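Local coordinates for ABC transporter, solute-binding protein (Staphylococcus aureus, PDB 6LKK), which binds glucose 6-phosphate in the cleft of a periplasmic-binding-protein fold and takes part in two-component signal transduction, probably as the extracellular sensor of the sugar phosphate, at residues T139-M144 against H287-M292; H143-Y148 against K280-P285; N19-E22 against K28-I31; R51-M56 against P228-L233; I174-V177 against K181-A184. One frame throughout, in Å; residues are numbered along the deposited sequence.

Contact 1: residues T139-M144 against H287-M292; sequences TGYQHM and HKFLEM. With G6P (6-O-phosphono-alpha-D-glucopyranose), chain B.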
# COMPACT_ATOMS: atom_id res chain seq x y z
N THR A 139 -3.96 2.38 -3.38
CA THR A 139 -3.35 1.82 -4.58
C THR A 139 -3.79 2.58 -5.83
O THR A 139 -2.96 2.96 -6.66
CB THR A 139 -3.68 0.34 -4.69
OG1 THR A 139 -3.24 -0.33 -3.50
CG2 THR A 139 -3.00 -0.29 -5.89
N GLY A 140 -5.10 2.80 -5.98
CA GLY A 140 -5.57 3.56 -7.13
C GLY A 140 -5.02 4.97 -7.14
O GLY A 140 -4.57 5.46 -8.18
N TYR A 141 -5.04 5.64 -5.99
CA TYR A 141 -4.51 6.99 -5.90
C TYR A 141 -3.04 7.03 -6.29
O TYR A 141 -2.62 7.88 -7.10
CB TYR A 141 -4.70 7.53 -4.48
CG TYR A 141 -4.11 8.90 -4.25
CD1 TYR A 141 -4.81 10.04 -4.59
CD2 TYR A 141 -2.85 9.04 -3.68
CE1 TYR A 141 -4.28 11.30 -4.38
CE2 TYR A 141 -2.31 10.30 -3.46
CZ TYR A 141 -3.03 11.42 -3.82
OH TYR A 141 -2.48 12.66 -3.60
N GLN A 142 -2.23 6.12 -5.74
CA GLN A 142 -0.80 6.15 -6.01
C GLN A 142 -0.50 5.88 -7.49
O GLN A 142 0.40 6.49 -8.07
CB GLN A 142 -0.08 5.13 -5.12
CG GLN A 142 -0.03 5.53 -3.65
CD GLN A 142 0.83 6.76 -3.40
OE1 GLN A 142 0.35 7.89 -3.45
NE2 GLN A 142 2.11 6.53 -3.12
N HIS A 143 -1.26 4.98 -8.11
CA HIS A 143 -1.09 4.72 -9.54
C HIS A 143 -1.43 5.95 -10.37
O HIS A 143 -0.75 6.26 -11.35
CB HIS A 143 -1.93 3.53 -9.97
CG HIS A 143 -1.27 2.21 -9.76
ND1 HIS A 143 -0.27 1.75 -10.58
CD2 HIS A 143 -1.47 1.24 -8.84
CE1 HIS A 143 0.12 0.55 -10.17
NE2 HIS A 143 -0.60 0.22 -9.12
N MET A 144 -2.51 6.66 -10.01
CA MET A 144 -2.86 7.86 -10.76
C MET A 144 -1.78 8.92 -10.62
O MET A 144 -1.48 9.63 -11.58
CB MET A 144 -4.22 8.40 -10.30
CG MET A 144 -5.43 7.52 -10.63
SD MET A 144 -5.50 6.89 -12.32
CE MET A 144 -4.72 5.29 -12.12
N HIS A 287 -6.50 15.84 -1.55
CA HIS A 287 -7.77 16.25 -2.14
C HIS A 287 -7.57 17.12 -3.37
O HIS A 287 -8.41 17.10 -4.28
CB HIS A 287 -8.61 16.99 -1.10
CG HIS A 287 -8.06 18.33 -0.72
ND1 HIS A 287 -7.07 18.48 0.23
CD2 HIS A 287 -8.35 19.57 -1.15
CE1 HIS A 287 -6.78 19.76 0.36
NE2 HIS A 287 -7.54 20.45 -0.47
N LYS A 288 -6.49 17.89 -3.42
CA LYS A 288 -6.25 18.75 -4.58
C LYS A 288 -5.88 17.92 -5.81
O LYS A 288 -6.32 18.23 -6.92
CB LYS A 288 -5.17 19.78 -4.27
CG LYS A 288 -5.61 20.84 -3.26
CD LYS A 288 -4.59 21.98 -3.15
CE LYS A 288 -5.14 23.16 -2.36
NZ LYS A 288 -4.58 23.24 -0.98
N PHE A 289 -5.08 16.87 -5.63
CA PHE A 289 -4.75 16.02 -6.77
C PHE A 289 -5.99 15.35 -7.34
O PHE A 289 -6.17 15.29 -8.56
CB PHE A 289 -3.72 14.96 -6.37
CG PHE A 289 -3.35 14.04 -7.50
CD1 PHE A 289 -2.44 14.44 -8.47
CD2 PHE A 289 -3.94 12.79 -7.61
CE1 PHE A 289 -2.11 13.60 -9.51
CE2 PHE A 289 -3.61 11.95 -8.66
CZ PHE A 289 -2.69 12.36 -9.61
N LEU A 290 -6.86 14.84 -6.47
CA LEU A 290 -8.09 14.21 -6.95
C LEU A 290 -8.97 15.21 -7.68
O LEU A 290 -9.61 14.88 -8.68
CB LEU A 290 -8.84 13.58 -5.78
CG LEU A 290 -8.17 12.33 -5.20
CD1 LEU A 290 -8.77 11.98 -3.85
CD2 LEU A 290 -8.28 11.16 -6.16
N GLU A 291 -9.00 16.46 -7.21
CA GLU A 291 -9.72 17.51 -7.93
C GLU A 291 -9.07 17.77 -9.29
O GLU A 291 -9.77 18.02 -10.28
CB GLU A 291 -9.75 18.79 -7.10
CG GLU A 291 -10.37 19.98 -7.81
CD GLU A 291 -10.58 21.16 -6.88
OE1 GLU A 291 -11.40 22.04 -7.22
OE2 GLU A 291 -9.94 21.21 -5.82
N MET A 292 -7.74 17.69 -9.35
CA MET A 292 -7.03 17.98 -10.59
C MET A 292 -7.38 16.97 -11.68
O MET A 292 -7.50 17.34 -12.86
CB MET A 292 -5.53 17.99 -10.32
CG MET A 292 -4.67 18.36 -11.52
SD MET A 292 -2.91 18.41 -11.10
CE MET A 292 -2.90 19.56 -9.73
C1 G6P B . -1.44 0.26 -0.81
C2 G6P B . -0.50 0.23 0.41
C3 G6P B . -0.79 -0.83 1.40
C4 G6P B . -2.23 -1.06 1.52
C5 G6P B . -2.75 -1.65 0.22
C6 G6P B . -4.24 -1.76 0.25
O1 G6P B . -0.70 0.27 -1.99
O2 G6P B . 0.87 0.09 -0.02
O3 G6P B . -0.25 -0.41 2.73
O4 G6P B . -2.50 -2.01 2.59
O5 G6P B . -2.40 -0.84 -0.96
O6 G6P B . -4.79 -0.48 0.48
P G6P B . -6.02 0.10 -0.52
O1P G6P B . -6.48 1.43 0.03
O2P G6P B . -7.19 -0.90 -0.55
O3P G6P B . -5.48 0.29 -1.90

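Contact 2: residues H143-Y148 against K280-P285; sequences HMRAIY and KLPDIP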
# COMPACT_ATOMS: atom_id res chain seq x y z
N HIS A 143 -1.26 4.98 -8.11
CA HIS A 143 -1.09 4.72 -9.54
C HIS A 143 -1.43 5.95 -10.37
O HIS A 143 -0.75 6.26 -11.35
CB HIS A 143 -1.93 3.53 -9.97
CG HIS A 143 -1.27 2.21 -9.76
ND1 HIS A 143 -0.27 1.75 -10.58
CD2 HIS A 143 -1.47 1.24 -8.84
CE1 HIS A 143 0.12 0.55 -10.17
NE2 HIS A 143 -0.60 0.22 -9.12
N MET A 144 -2.51 6.66 -10.01
CA MET A 144 -2.86 7.86 -10.76
C MET A 144 -1.78 8.92 -10.62
O MET A 144 -1.48 9.63 -11.58
CB MET A 144 -4.22 8.40 -10.30
CG MET A 144 -5.43 7.52 -10.63
SD MET A 144 -5.50 6.89 -12.32
CE MET A 144 -4.72 5.29 -12.12
N ARG A 145 -1.19 9.04 -9.43
CA ARG A 145 -0.04 9.93 -9.26
C ARG A 145 1.13 9.48 -10.13
O ARG A 145 1.83 10.31 -10.72
CB ARG A 145 0.38 9.99 -7.79
CG ARG A 145 -0.58 10.76 -6.90
CD ARG A 145 0.17 11.59 -5.87
NE ARG A 145 0.85 12.73 -6.48
CZ ARG A 145 1.57 13.63 -5.81
NH1 ARG A 145 1.71 13.54 -4.50
NH2 ARG A 145 2.15 14.63 -6.46
N ALA A 146 1.36 8.16 -10.21
CA ALA A 146 2.46 7.66 -11.04
C ALA A 146 2.25 8.03 -12.51
O ALA A 146 3.19 8.44 -13.20
CB ALA A 146 2.59 6.15 -10.89
N ILE A 147 1.02 7.89 -13.00
CA ILE A 147 0.73 8.22 -14.39
C ILE A 147 0.86 9.73 -14.61
O ILE A 147 1.42 10.17 -15.62
CB ILE A 147 -0.67 7.70 -14.76
CG1 ILE A 147 -0.67 6.17 -14.75
CG2 ILE A 147 -1.11 8.23 -16.13
CD1 ILE A 147 -2.03 5.54 -14.93
N TYR A 148 0.36 10.53 -13.67
CA TYR A 148 0.50 11.98 -13.79
C TYR A 148 1.96 12.39 -13.76
O TYR A 148 2.36 13.34 -14.45
CB TYR A 148 -0.27 12.69 -12.68
CG TYR A 148 -0.14 14.19 -12.75
CD1 TYR A 148 -0.88 14.92 -13.67
CD2 TYR A 148 0.73 14.87 -11.92
CE1 TYR A 148 -0.76 16.30 -13.75
CE2 TYR A 148 0.86 16.25 -11.99
CZ TYR A 148 0.11 16.95 -12.90
OH TYR A 148 0.22 18.32 -12.99
N LYS A 280 10.14 14.33 -9.01
CA LYS A 280 8.99 14.32 -9.91
C LYS A 280 7.66 14.28 -9.17
O LYS A 280 6.61 14.31 -9.81
CB LYS A 280 9.07 13.11 -10.86
CG LYS A 280 10.16 13.20 -11.92
CD LYS A 280 10.07 12.05 -12.92
CE LYS A 280 9.14 12.39 -14.07
NZ LYS A 280 8.92 11.23 -14.98
N LEU A 281 7.69 14.22 -7.83
CA LEU A 281 6.48 14.10 -7.01
C LEU A 281 6.49 15.24 -5.99
O LEU A 281 6.87 15.04 -4.83
CB LEU A 281 6.42 12.74 -6.32
CG LEU A 281 6.33 11.54 -7.26
CD1 LEU A 281 6.70 10.27 -6.51
CD2 LEU A 281 4.93 11.45 -7.84
N PRO A 282 6.09 16.43 -6.39
CA PRO A 282 6.11 17.58 -5.47
C PRO A 282 4.93 17.53 -4.51
O PRO A 282 4.11 16.61 -4.53
CB PRO A 282 6.03 18.77 -6.42
CG PRO A 282 5.17 18.27 -7.53
CD PRO A 282 5.54 16.81 -7.71
N ASP A 283 4.86 18.54 -3.65
CA ASP A 283 3.76 18.67 -2.71
C ASP A 283 2.49 19.07 -3.45
O ASP A 283 2.45 20.09 -4.15
CB ASP A 283 4.09 19.71 -1.64
CG ASP A 283 4.67 19.08 -0.37
OD1 ASP A 283 4.64 17.84 -0.23
OD2 ASP A 283 5.16 19.85 0.49
N ILE A 284 1.44 18.26 -3.31
CA ILE A 284 0.10 18.62 -3.75
C ILE A 284 -0.87 17.80 -2.90
O ILE A 284 -0.89 16.57 -3.00
CB ILE A 284 -0.10 18.38 -5.25
CG1 ILE A 284 -1.58 18.13 -5.55
CG2 ILE A 284 0.77 17.24 -5.76
CD1 ILE A 284 -1.91 18.19 -7.00
N PRO A 285 -1.67 18.44 -2.04
CA PRO A 285 -2.49 17.68 -1.09
C PRO A 285 -3.33 16.61 -1.76
O PRO A 285 -3.67 16.69 -2.94
CB PRO A 285 -3.37 18.77 -0.45
CG PRO A 285 -2.49 19.97 -0.46
CD PRO A 285 -1.70 19.88 -1.74

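Contact 3: residues N19-E22 against K28-I31; sequences NEFE and KIEI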
# COMPACT_ATOMS: atom_id res chain seq x y z
N ASN A 19 -0.91 -12.23 15.52
CA ASN A 19 -1.11 -13.39 16.40
C ASN A 19 0.11 -13.62 17.27
O ASN A 19 -0.02 -13.97 18.45
CB ASN A 19 -1.42 -14.64 15.58
CG ASN A 19 -2.82 -14.64 15.02
OD1 ASN A 19 -3.66 -13.83 15.41
ND2 ASN A 19 -3.09 -15.56 14.10
N GLU A 20 1.31 -13.44 16.72
CA GLU A 20 2.51 -13.60 17.53
C GLU A 20 2.60 -12.52 18.59
O GLU A 20 3.15 -12.76 19.68
CB GLU A 20 3.76 -13.60 16.66
CG GLU A 20 5.06 -13.77 17.44
CD GLU A 20 5.03 -14.97 18.38
OE1 GLU A 20 4.67 -16.07 17.92
OE2 GLU A 20 5.34 -14.79 19.57
N PHE A 21 2.08 -11.32 18.31
CA PHE A 21 2.00 -10.29 19.34
C PHE A 21 1.03 -10.70 20.44
O PHE A 21 1.32 -10.52 21.63
CB PHE A 21 1.59 -8.95 18.73
CG PHE A 21 1.56 -7.82 19.72
CD1 PHE A 21 2.70 -7.08 19.98
CD2 PHE A 21 0.40 -7.51 20.40
CE1 PHE A 21 2.68 -6.04 20.90
CE2 PHE A 21 0.37 -6.47 21.32
CZ PHE A 21 1.51 -5.74 21.56
N GLU A 22 -0.12 -11.26 20.07
CA GLU A 22 -1.03 -11.84 21.06
C GLU A 22 -0.30 -12.87 21.91
O GLU A 22 -0.43 -12.89 23.14
CB GLU A 22 -2.23 -12.48 20.36
CG GLU A 22 -3.08 -11.56 19.51
CD GLU A 22 -4.37 -12.22 19.05
OE1 GLU A 22 -4.43 -13.46 19.09
OE2 GLU A 22 -5.31 -11.49 18.66
N LYS A 28 -5.47 -9.43 23.01
CA LYS A 28 -6.27 -9.82 21.85
C LYS A 28 -6.33 -8.65 20.88
O LYS A 28 -6.66 -7.52 21.27
CB LYS A 28 -7.68 -10.23 22.27
CG LYS A 28 -8.56 -10.70 21.11
CD LYS A 28 -8.32 -12.17 20.78
CE LYS A 28 -8.85 -12.52 19.39
NZ LYS A 28 -7.94 -12.04 18.30
N ILE A 29 -6.02 -8.92 19.61
CA ILE A 29 -6.04 -7.91 18.56
C ILE A 29 -7.15 -8.25 17.58
O ILE A 29 -7.20 -9.36 17.05
CB ILE A 29 -4.69 -7.81 17.84
CG1 ILE A 29 -3.62 -7.28 18.79
CG2 ILE A 29 -4.80 -6.90 16.61
CD1 ILE A 29 -2.23 -7.36 18.25
N GLU A 30 -8.04 -7.28 17.34
CA GLU A 30 -9.04 -7.37 16.30
C GLU A 30 -8.69 -6.38 15.20
O GLU A 30 -8.21 -5.28 15.47
CB GLU A 30 -10.44 -7.08 16.85
CG GLU A 30 -10.90 -8.08 17.90
CD GLU A 30 -12.33 -7.84 18.37
OE1 GLU A 30 -12.84 -6.72 18.17
OE2 GLU A 30 -12.93 -8.77 18.94
N ILE A 31 -8.90 -6.78 13.95
CA ILE A 31 -8.56 -5.96 12.79
C ILE A 31 -9.84 -5.48 12.13
O ILE A 31 -10.79 -6.26 11.94
CB ILE A 31 -7.70 -6.73 11.77
CG1 ILE A 31 -6.50 -7.40 12.44
CG2 ILE A 31 -7.23 -5.77 10.67
CD1 ILE A 31 -5.75 -8.35 11.54

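Contact 4: residues R51-M56 against P228-L233; sequences RGDVFM and PKRKKL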
# COMPACT_ATOMS: atom_id res chain seq x y z
N ARG A 51 -13.64 4.16 19.17
CA ARG A 51 -12.58 4.00 18.19
C ARG A 51 -11.56 2.94 18.61
O ARG A 51 -11.38 2.64 19.79
CB ARG A 51 -11.85 5.32 17.97
CG ARG A 51 -12.65 6.34 17.20
CD ARG A 51 -11.87 7.63 17.07
NE ARG A 51 -12.59 8.62 16.28
CZ ARG A 51 -12.12 9.84 16.02
NH1 ARG A 51 -10.93 10.21 16.48
NH2 ARG A 51 -12.84 10.68 15.30
N GLY A 52 -10.89 2.39 17.61
CA GLY A 52 -9.75 1.54 17.83
C GLY A 52 -8.52 2.35 18.18
O GLY A 52 -8.57 3.56 18.40
N ASP A 53 -7.38 1.67 18.20
CA ASP A 53 -6.17 2.21 18.81
C ASP A 53 -5.03 2.46 17.84
O ASP A 53 -4.25 3.38 18.07
CB ASP A 53 -5.69 1.27 19.92
CG ASP A 53 -6.56 1.32 21.15
OD1 ASP A 53 -6.47 2.32 21.89
OD2 ASP A 53 -7.36 0.39 21.36
N VAL A 54 -4.90 1.67 16.78
CA VAL A 54 -3.77 1.77 15.87
C VAL A 54 -4.27 1.66 14.44
O VAL A 54 -5.17 0.88 14.14
CB VAL A 54 -2.71 0.69 16.16
CG1 VAL A 54 -1.58 0.73 15.13
CG2 VAL A 54 -2.15 0.86 17.56
N PHE A 55 -3.67 2.46 13.55
CA PHE A 55 -3.90 2.38 12.12
C PHE A 55 -2.58 1.98 11.47
O PHE A 55 -1.57 2.65 11.69
CB PHE A 55 -4.39 3.72 11.57
CG PHE A 55 -5.09 3.63 10.24
CD1 PHE A 55 -4.41 3.21 9.11
CD2 PHE A 55 -6.42 3.98 10.12
CE1 PHE A 55 -5.05 3.13 7.89
CE2 PHE A 55 -7.06 3.90 8.90
CZ PHE A 55 -6.38 3.48 7.78
N MET A 56 -2.59 0.89 10.71
CA MET A 56 -1.37 0.43 10.05
C MET A 56 -1.66 0.11 8.59
O MET A 56 -2.65 -0.56 8.28
CB MET A 56 -0.77 -0.79 10.76
CG MET A 56 -1.57 -2.08 10.63
SD MET A 56 -0.83 -3.44 11.56
CE MET A 56 0.63 -3.79 10.58
N PRO A 228 -3.33 0.64 26.69
CA PRO A 228 -1.96 1.01 27.09
C PRO A 228 -0.87 0.22 26.40
O PRO A 228 0.30 0.62 26.48
CB PRO A 228 -1.96 0.75 28.61
CG PRO A 228 -3.07 -0.20 28.85
CD PRO A 228 -4.11 0.08 27.80
N LYS A 229 -1.19 -0.88 25.71
CA LYS A 229 -0.19 -1.68 25.02
C LYS A 229 -0.00 -1.27 23.56
O LYS A 229 0.75 -1.94 22.84
CB LYS A 229 -0.57 -3.16 25.09
CG LYS A 229 -0.26 -3.80 26.43
CD LYS A 229 1.22 -4.15 26.52
CE LYS A 229 1.70 -4.27 27.96
NZ LYS A 229 3.18 -4.17 28.03
N ARG A 230 -0.65 -0.20 23.11
CA ARG A 230 -0.58 0.13 21.69
C ARG A 230 0.80 0.66 21.30
O ARG A 230 1.24 0.43 20.17
CB ARG A 230 -1.66 1.14 21.32
CG ARG A 230 -1.54 2.52 21.93
CD ARG A 230 -2.71 3.37 21.45
NE ARG A 230 -2.64 4.76 21.87
CZ ARG A 230 -3.52 5.69 21.50
NH1 ARG A 230 -4.54 5.36 20.71
NH2 ARG A 230 -3.39 6.94 21.92
N LYS A 231 1.50 1.35 22.21
CA LYS A 231 2.85 1.77 21.88
C LYS A 231 3.80 0.59 21.82
O LYS A 231 4.73 0.58 21.00
CB LYS A 231 3.34 2.82 22.88
CG LYS A 231 2.77 4.19 22.60
CD LYS A 231 3.20 5.23 23.61
CE LYS A 231 2.55 6.57 23.29
NZ LYS A 231 2.89 7.64 24.27
N LYS A 232 3.58 -0.44 22.64
CA LYS A 232 4.35 -1.67 22.51
C LYS A 232 4.09 -2.33 21.16
O LYS A 232 5.00 -2.89 20.55
CB LYS A 232 4.03 -2.62 23.66
CG LYS A 232 4.65 -4.02 23.53
CD LYS A 232 6.17 -3.99 23.52
CE LYS A 232 6.73 -4.89 22.43
NZ LYS A 232 8.21 -4.87 22.38
N LEU A 233 2.85 -2.25 20.68
CA LEU A 233 2.53 -2.84 19.38
C LEU A 233 3.27 -2.12 18.26
O LEU A 233 3.85 -2.75 17.36
CB LEU A 233 1.02 -2.82 19.13
CG LEU A 233 0.56 -3.34 17.76
CD1 LEU A 233 0.99 -4.79 17.56
CD2 LEU A 233 -0.94 -3.21 17.61

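Contact 5: residues I174-V177 against K181-A184; sequences IEDV and KYYA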
# COMPACT_ATOMS: atom_id res chain seq x y z
N ILE A 174 -6.39 -7.69 -8.37
CA ILE A 174 -5.53 -8.86 -8.52
C ILE A 174 -6.36 -10.12 -8.65
O ILE A 174 -6.03 -11.02 -9.42
CB ILE A 174 -4.52 -8.96 -7.36
CG1 ILE A 174 -3.59 -10.17 -7.57
CG2 ILE A 174 -5.23 -9.10 -6.02
CD1 ILE A 174 -2.77 -10.13 -8.85
N GLU A 175 -7.47 -10.21 -7.89
CA GLU A 175 -8.31 -11.40 -7.98
C GLU A 175 -8.80 -11.60 -9.41
O GLU A 175 -8.71 -12.71 -9.96
CB GLU A 175 -9.50 -11.29 -7.02
CG GLU A 175 -10.42 -12.51 -7.10
CD GLU A 175 -11.62 -12.42 -6.18
OE1 GLU A 175 -11.78 -11.40 -5.48
OE2 GLU A 175 -12.40 -13.40 -6.15
N ASP A 176 -9.34 -10.55 -10.02
CA ASP A 176 -9.94 -10.69 -11.35
C ASP A 176 -8.88 -10.84 -12.43
O ASP A 176 -9.13 -11.52 -13.44
CB ASP A 176 -10.85 -9.50 -11.63
CG ASP A 176 -12.17 -9.59 -10.88
OD1 ASP A 176 -12.43 -10.64 -10.25
OD2 ASP A 176 -12.94 -8.61 -10.91
N VAL A 177 -7.71 -10.22 -12.27
CA VAL A 177 -6.61 -10.48 -13.19
C VAL A 177 -6.14 -11.92 -13.06
O VAL A 177 -5.99 -12.64 -14.05
CB VAL A 177 -5.45 -9.49 -12.96
CG1 VAL A 177 -4.23 -9.88 -13.78
CG2 VAL A 177 -5.88 -8.08 -13.32
N LYS A 181 -10.30 -12.57 -15.68
CA LYS A 181 -11.35 -11.65 -16.12
C LYS A 181 -10.76 -10.42 -16.79
O LYS A 181 -11.44 -9.79 -17.62
CB LYS A 181 -12.22 -11.24 -14.93
CG LYS A 181 -13.40 -10.35 -15.32
CD LYS A 181 -14.25 -9.99 -14.12
CE LYS A 181 -15.45 -9.15 -14.53
NZ LYS A 181 -16.26 -8.71 -13.37
N TYR A 182 -9.52 -10.06 -16.46
CA TYR A 182 -8.84 -8.94 -17.09
C TYR A 182 -7.44 -9.39 -17.52
O TYR A 182 -6.84 -10.27 -16.90
CB TYR A 182 -8.72 -7.74 -16.15
CG TYR A 182 -10.05 -7.15 -15.74
CD1 TYR A 182 -10.79 -6.36 -16.61
CD2 TYR A 182 -10.57 -7.39 -14.47
CE1 TYR A 182 -12.00 -5.82 -16.23
CE2 TYR A 182 -11.79 -6.85 -14.09
CZ TYR A 182 -12.50 -6.07 -14.97
OH TYR A 182 -13.71 -5.54 -14.59
N TYR A 183 -6.94 -8.75 -18.58
CA TYR A 183 -5.59 -9.04 -19.04
C TYR A 183 -4.54 -8.48 -18.09
O TYR A 183 -3.46 -9.07 -17.96
CB TYR A 183 -5.39 -8.46 -20.44
CG TYR A 183 -5.92 -9.34 -21.55
CD1 TYR A 183 -7.22 -9.82 -21.53
CD2 TYR A 183 -5.11 -9.69 -22.62
CE1 TYR A 183 -7.70 -10.62 -22.54
CE2 TYR A 183 -5.59 -10.49 -23.64
CZ TYR A 183 -6.88 -10.96 -23.60
OH TYR A 183 -7.36 -11.76 -24.61
N ALA A 184 -4.83 -7.36 -17.44
CA ALA A 184 -3.85 -6.73 -16.57
C ALA A 184 -4.56 -5.77 -15.63
O ALA A 184 -5.73 -5.42 -15.84
CB ALA A 184 -2.76 -6.00 -17.38

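Contact 1: residues T139-M144 against H287-M292
Phe-289 reaches across from helix 286-293 and turns the edge of its ring toward the face of Tyr-141 in an offset edge-to-face pair, with ring centroids 5.5 Å apart and planes at 80°. Phe-289 holds CG anti to its backbone N (chi1 179°), which sends the ring at helix 138-151. Along the way Phe-289 CB passes the Tyr-141 hydroxyl, Phe-289 CD2 comes to 3.6 Å from Tyr-141 CE1, and Phe-289 CE2 lies 4.0 Å from Met-144 CB. At the tip, Phe-289 CZ meets the carbonyl oxygen Met-144 O at the ring edge, 3.6 Å away. Leu-290 adds CD2 at the edge of the tyrosine ring, near its plane, 4.0 Å from Tyr-141 CD1. The two helix segments cross at 67° with axes 11.4 Å apart, a gap filled by these large side chains. At the N-terminal end of helix 138-151, Thr-139 meets the ligand: Thr-139 N donates to phosphate oxygen O3P of G6P at 3.0 Å, and Thr-139 OG1 gives a second bond to O3P while accepting from the sugar's O1. Thr-138 N also bonds the ligand. Phosphate binding at the N-terminal end of a helix, as by Thr-139 in this G6P pocket, is a recurrent feature of anion sites.

Contact 2: residues H143-Y148 against K280-P285
Arg-145 lies nearest Leu-281 in the backbone, their CA atoms 8.1 Å apart, where helical residues 143-148 pass an irregular stretch, 280-285, that bends round the arginine side chain and ends with Pro-285 as the N-cap residue of helix 286-293. Arg-145 spans this separation. Its chain is bent at chi2 (-141°) and again at chi3 (71°), bringing the guanidinium between Leu-281, Pro-282 and Ile-284. NH2 of Arg-145 points almost straight at the backbone carbonyl of Pro-282, with an N-H...O angle of 170°, but at 3.4 Å from Pro-282 O the bond is weak; the oxygen sits at the edge of the guanidinium, near its plane. Leu-281 CD2 approaches one face, offset toward the rim. This is the place where the segment leading to the C-terminal helix is laid against helix 138-151 of the solute-binding fold, and Arg-145 also makes a cation-pi contact with Phe-289 of that terminal helix. Ile-284 and the arginine slide past each other in opposite directions, the CG2 branch of the isoleucine lying beside the guanidinium. Through CD1 the isoleucine touches Phe-289 and Met-292. At the start of the segment, Lys-280 NZ bonds Met-150 O near the end of helix 138-151, and Lys-280 O bonds His-152 NE2.

Contact 3: residues N19-E22 against K28-I31
The Phe-21 ring is met obliquely by the delta methyl of Ile-29, with Ile-29 CD1 3.4 Å from Phe-21 CD2; the two side chains cross at about a right angle, and the same methyl also lies near CG and CE2 of the ring. Tyr-236 of helix 230-237 adds an edge-to-face ring contact with Phe-21, and Leu-233 and Lys-232 of that helix touch it too. The second flat group, the carboxylate of Glu-22, is gripped through one oxygen. Glu-22 OE2 takes the Lys-28 ammonium on its syn lone pair in a salt bridge, 2.7 Å from Lys-28 NZ. On the anti side, 26° out of the carboxylate plane, it accepts the backbone Ile-29 N at 2.8 Å, a nearly straight bond of 171°. The glutamate gets there with its chain extended beyond CG (chi2 -170°), whereas Lys-28 is folded back on itself by bends at chi2 and chi4. That curl lets Lys-28 NZ give a further hydrogen bond to Ile-29 O, 3.0 Å away, approaching from above the carbonyl plane. Arg-15 supplies another positive partner to Glu-22 OE2 and also bonds Ile-29 O, so the concentrated positive charge would probably favour the ionised carboxylate. Helix 11-25 is thereby clasped to strand 28-33 by a polar cluster round Glu-22 and by the Phe-21/Ile-29 packing, which continues into helix 230-237. This is the return of a beta-alpha-beta crossover, in which strands 2-7 and 28-33 run parallel with the helix packed over them.

Contact 4: residues R51-M56 against P228-L233
Arg-230 and Val-54 meet through aliphatic carbon, with the CG2 branch of the valine 3.8 Å from Arg-230 CB. The same methyl reaches Leu-233 CD2 at 4.2 Å one turn farther along the helix, so a single branch of Val-54 is set against two side chains of helix 230-237. Beyond CB the arginine chain runs extended from CG to NE, after a first torsion of 66° that places CG between the backbone N and carbonyl carbon, and it crosses Asp-53 at about a right angle. Arg-230 NH1 makes a weak, bent hydrogen bond to the backbone carbonyl, 3.3 Å from Asp-53 O with an angle of 130°. The Asp-53 carboxylate is a more distant companion: OD1 is 3.8 Å from Arg-230 NH1, well out of the guanidinium plane, and the two planes stand 82° apart, so this long salt bridge works by charge without an N-H aimed at the oxygen. The stronger partners lie outside the two segments. Arg-230 NH1 is bound by Val-221 O of the adjoining strand 213-221, while Asp-53 OD1 accepts from His-227 N and Asn-223 ND2, which fix the carboxylate beside the helix start. In this buried setting the opposite charges interact mainly through space, and directional bonding is left to backbone groups and the Asn-223 amide; proximity probably stabilises both ionised forms.

Contact 5: residues I174-V177 against K181-A184
Asp-176 and Tyr-182 lie side by side, pointing the same way, with the CB of the aspartate at the edge of the tyrosine ring and 3.5 Å from Tyr-182 CD2. The carboxylate and ring planes are inclined by 38°, and OD2 passes near CE2. Lys-181 runs along the same aspartate in the same direction, extended beyond CG, and its CD reaches 3.7 Å from Asp-176 OD2. Its ammonium stops short of a salt bridge, Lys-181 NZ being 4.1 Å from Asp-176 OD2, so the opposite charges attract only loosely. Lys-181 CG also stands over one face of the Tyr-182 ring, offset toward the rim. The backbone closes the turn: Asp-176 O accepts Lys-181 N at 2.7 Å, nearly in line with the C=O, and more weakly Tyr-182 N at 3.4 Å. Two amides thus share one carbonyl at the last turn of the helix. Val-177 faces a different part of the returning chain. With CG1 anti to the backbone N (chi1 172°), CG2 lies beside that N. Val-177 CG2 is 3.5 Å from the carbonyl carbon Ala-184 C and also touches Tyr-182 CB. The turn reverses the chain from helix 170-178 into strand 184-188; Tyr-182 packs on strand 165-167, Val-177 rests against Val-103 of strand 92-105, and Ala-184 pairs by backbone with Ala-130 of strand 129-132.

Contacts 1 and 2 adjoin on helix 138-151, sharing His-143 and Met-144: the first is buried and aromatic, the second a surface contact where an arginine is framed by aliphatic groups and a carbonyl. Contacts 3 and 4 also touch, Phe-21 packing on Leu-233, and both reach the same sheet; contact 3 lies across the chain's centre from contact 1. Contact 3 is partly buried with a short salt bridge, whereas contact 4 is buried and its ion pair long. Contact 5, also buried, stands apart, combining a shared backbone carbonyl with side-chain packing where a helix turns into a strand. Contact 1 alone includes a sugar-phosphate ligand.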